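Local coordinates for protein viral interleukin-10 homolog (Human herpesvirus 5, PDB 1LQS) that mimics human interleukin-10, binding the host interleukin-10 receptor and triggering immunosuppressive signalling that the virus exploits, at residues L69-L74 with D105-P110. Sequence-based numbering, arbitrary orientation.
Sequences LLRRYL and DMRQCP
Leu70 and Met106 face each other with their CA atoms 10.5 Å apart, where the continuous helical segment 69-74 passes the C-terminal end of helix 89-106, which ends just before Arg107, the first residue of a short loop. The pair joins two helices of the all-helical interleukin-10 fold, in which two chains exchange helices to form an intertwined dimer. The two buried side chains cross at roughly a right angle, and the CD1 branch of Leu70 does the touching: it lies 3.8 Å from SD of Met106 and 4.1 Å from its CE. CG of Met106 lies anti to its carbonyl carbon (chi1 -75°) and the chain runs straight on to SD, which sets the sulfur by CD1; the bend at chi3 (72°) settles only where CE lies. Leu149 of the second subunit also packs on Met106, while Leu70 reaches Leu99 of helix 89-106. On the solvent-exposed flank, the Arg71 and Arg107 side chains lie beside this pair with no hydrogen bond between them. Their like charges are probably moderated by Asp67, which forms a salt bridge with Arg71 and a long, weak ion pair with Arg107. Beyond the helix end, the disulfide from Cys109 to Cys19 ties the loop to the N-terminal part of the chain. Between the arginines, NH2 of Arg71 sits over one face of the Arg107 guanidinium, 4.4 Å from NE of Arg107.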
loop_
_atom_site.group_PDB
_atom_site.type_symbol
_atom_site.label_atom_id
_atom_site.label_comp_id
_atom_site.label_asym_id
_atom_site.label_seq_id
_atom_site.Cartn_x
_atom_site.Cartn_y
_atom_site.Cartn_z
ATOM N N LEU C 69 -1.274 13.454 13.509
ATOM C CA LEU C 69 -0.608 13.435 14.805
ATOM C C LEU C 69 0.361 14.582 15.006
ATOM O O LEU C 69 0.238 15.346 15.973
ATOM C CB LEU C 69 0.125 12.123 15.017
ATOM C CG LEU C 69 -0.753 10.930 15.406
ATOM C CD1 LEU C 69 0.143 9.741 15.774
ATOM C CD2 LEU C 69 -1.663 11.307 16.578
ATOM N N LEU C 70 1.324 14.710 14.096
ATOM C CA LEU C 70 2.314 15.771 14.188
ATOM C C LEU C 70 1.685 17.169 14.278
ATOM O O LEU C 70 2.179 18.041 15.010
ATOM C CB LEU C 70 3.267 15.680 12.999
ATOM C CG LEU C 70 4.130 14.410 12.951
ATOM C CD1 LEU C 70 4.815 14.290 11.605
ATOM C CD2 LEU C 70 5.153 14.447 14.070
ATOM N N ARG C 71 0.594 17.384 13.547
ATOM C CA ARG C 71 -0.076 18.685 13.578
ATOM C C ARG C 71 -0.763 18.871 14.922
ATOM O O ARG C 71 -0.752 19.962 15.504
ATOM C CB ARG C 71 -1.123 18.786 12.463
ATOM C CG ARG C 71 -0.595 19.207 11.115
ATOM C CD ARG C 71 -1.605 18.916 9.998
ATOM N NE ARG C 71 -1.124 19.450 8.727
ATOM C CZ ARG C 71 -1.115 20.747 8.421
ATOM N NH1 ARG C 71 -1.573 21.629 9.290
ATOM N NH2 ARG C 71 -0.628 21.164 7.262
ATOM N N ARG C 72 -1.370 17.791 15.397
ATOM C CA ARG C 72 -2.093 17.787 16.659
ATOM C C ARG C 72 -1.154 18.186 17.806
ATOM O O ARG C 72 -1.526 18.939 18.704
ATOM C CB ARG C 72 -2.696 16.389 16.862
ATOM C CG ARG C 72 -3.332 16.108 18.201
ATOM C CD ARG C 72 -4.337 17.148 18.567
ATOM N NE ARG C 72 -5.367 16.603 19.447
ATOM C CZ ARG C 72 -6.621 16.372 19.065
ATOM N NH1 ARG C 72 -7.000 16.640 17.819
ATOM N NH2 ARG C 72 -7.498 15.882 19.934
ATOM N N TYR C 73 0.076 17.695 17.760
ATOM C CA TYR C 73 1.040 18.014 18.789
ATOM C C TYR C 73 1.586 19.421 18.644
ATOM O O TYR C 73 1.641 20.183 19.609
ATOM C CB TYR C 73 2.198 17.032 18.746
ATOM C CG TYR C 73 1.935 15.738 19.464
ATOM C CD1 TYR C 73 2.170 15.617 20.825
ATOM C CD2 TYR C 73 1.518 14.612 18.767
ATOM C CE1 TYR C 73 2.010 14.396 21.471
ATOM C CE2 TYR C 73 1.356 13.394 19.403
ATOM C CZ TYR C 73 1.609 13.289 20.748
ATOM O OH TYR C 73 1.507 12.060 21.352
ATOM N N LEU C 74 2.010 19.770 17.441
ATOM C CA LEU C 74 2.559 21.095 17.255
ATOM C C LEU C 74 1.527 22.178 17.538
ATOM O O LEU C 74 1.852 23.211 18.119
ATOM C CB LEU C 74 3.114 21.238 15.834
ATOM C CG LEU C 74 4.295 20.304 15.543
ATOM C CD1 LEU C 74 4.907 20.613 14.196
ATOM C CD2 LEU C 74 5.335 20.487 16.608
ATOM N N ASP C 105 10.671 19.708 7.286
ATOM C CA ASP C 105 11.501 18.902 6.390
ATOM C C ASP C 105 10.762 17.709 5.801
ATOM O O ASP C 105 11.049 17.289 4.686
ATOM C CB ASP C 105 12.752 18.404 7.110
ATOM C CG ASP C 105 13.887 19.397 7.052
ATOM O OD1 ASP C 105 15.003 19.037 7.498
ATOM O OD2 ASP C 105 13.657 20.535 6.563
ATOM N N MET C 106 9.824 17.153 6.556
ATOM C CA MET C 106 9.058 16.015 6.080
ATOM C C MET C 106 8.085 16.386 4.948
ATOM O O MET C 106 7.846 15.575 4.045
ATOM C CB MET C 106 8.282 15.388 7.231
ATOM C CG MET C 106 9.109 14.568 8.196
ATOM S SD MET C 106 7.998 13.946 9.479
ATOM C CE MET C 106 7.090 12.714 8.563
ATOM N N ARG C 107 7.522 17.596 4.991
ATOM C CA ARG C 107 6.591 18.017 3.945
ATOM C C ARG C 107 7.329 18.604 2.754
ATOM O O ARG C 107 6.766 19.349 1.959
ATOM C CB ARG C 107 5.576 19.024 4.485
ATOM C CG ARG C 107 4.660 18.428 5.535
ATOM C CD ARG C 107 3.428 19.272 5.811
ATOM N NE ARG C 107 2.313 18.979 4.907
ATOM C CZ ARG C 107 2.112 19.562 3.725
ATOM N NH1 ARG C 107 2.954 20.486 3.275
ATOM N NH2 ARG C 107 1.053 19.235 2.997
ATOM N N GLN C 108 8.595 18.237 2.635
ATOM C CA GLN C 108 9.448 18.708 1.559
ATOM C C GLN C 108 9.850 17.473 0.735
ATOM O O GLN C 108 10.520 17.582 -0.297
ATOM C CB GLN C 108 10.664 19.400 2.178
ATOM C CG GLN C 108 11.334 20.456 1.334
ATOM C CD GLN C 108 12.077 21.473 2.193
ATOM O OE1 GLN C 108 13.080 22.060 1.768
ATOM N NE2 GLN C 108 11.574 21.696 3.410
ATOM N N CYS C 109 9.424 16.301 1.218
ATOM C CA CYS C 109 9.682 15.012 0.569
ATOM C C CYS C 109 8.354 14.278 0.291
ATOM O O CYS C 109 7.666 13.832 1.216
ATOM C CB CYS C 109 10.574 14.121 1.455
ATOM S SG CYS C 109 10.817 12.451 0.757
ATOM N N PRO C 110 7.983 14.140 -0.994
ATOM C CA PRO C 110 6.751 13.472 -1.443
ATOM C C PRO C 110 6.600 12.080 -0.857
ATOM O O PRO C 110 5.554 11.718 -0.313
ATOM C CB PRO C 110 6.920 13.408 -2.953
ATOM C CG PRO C 110 7.724 14.617 -3.247
ATOM C CD PRO C 110 8.760 14.616 -2.149
#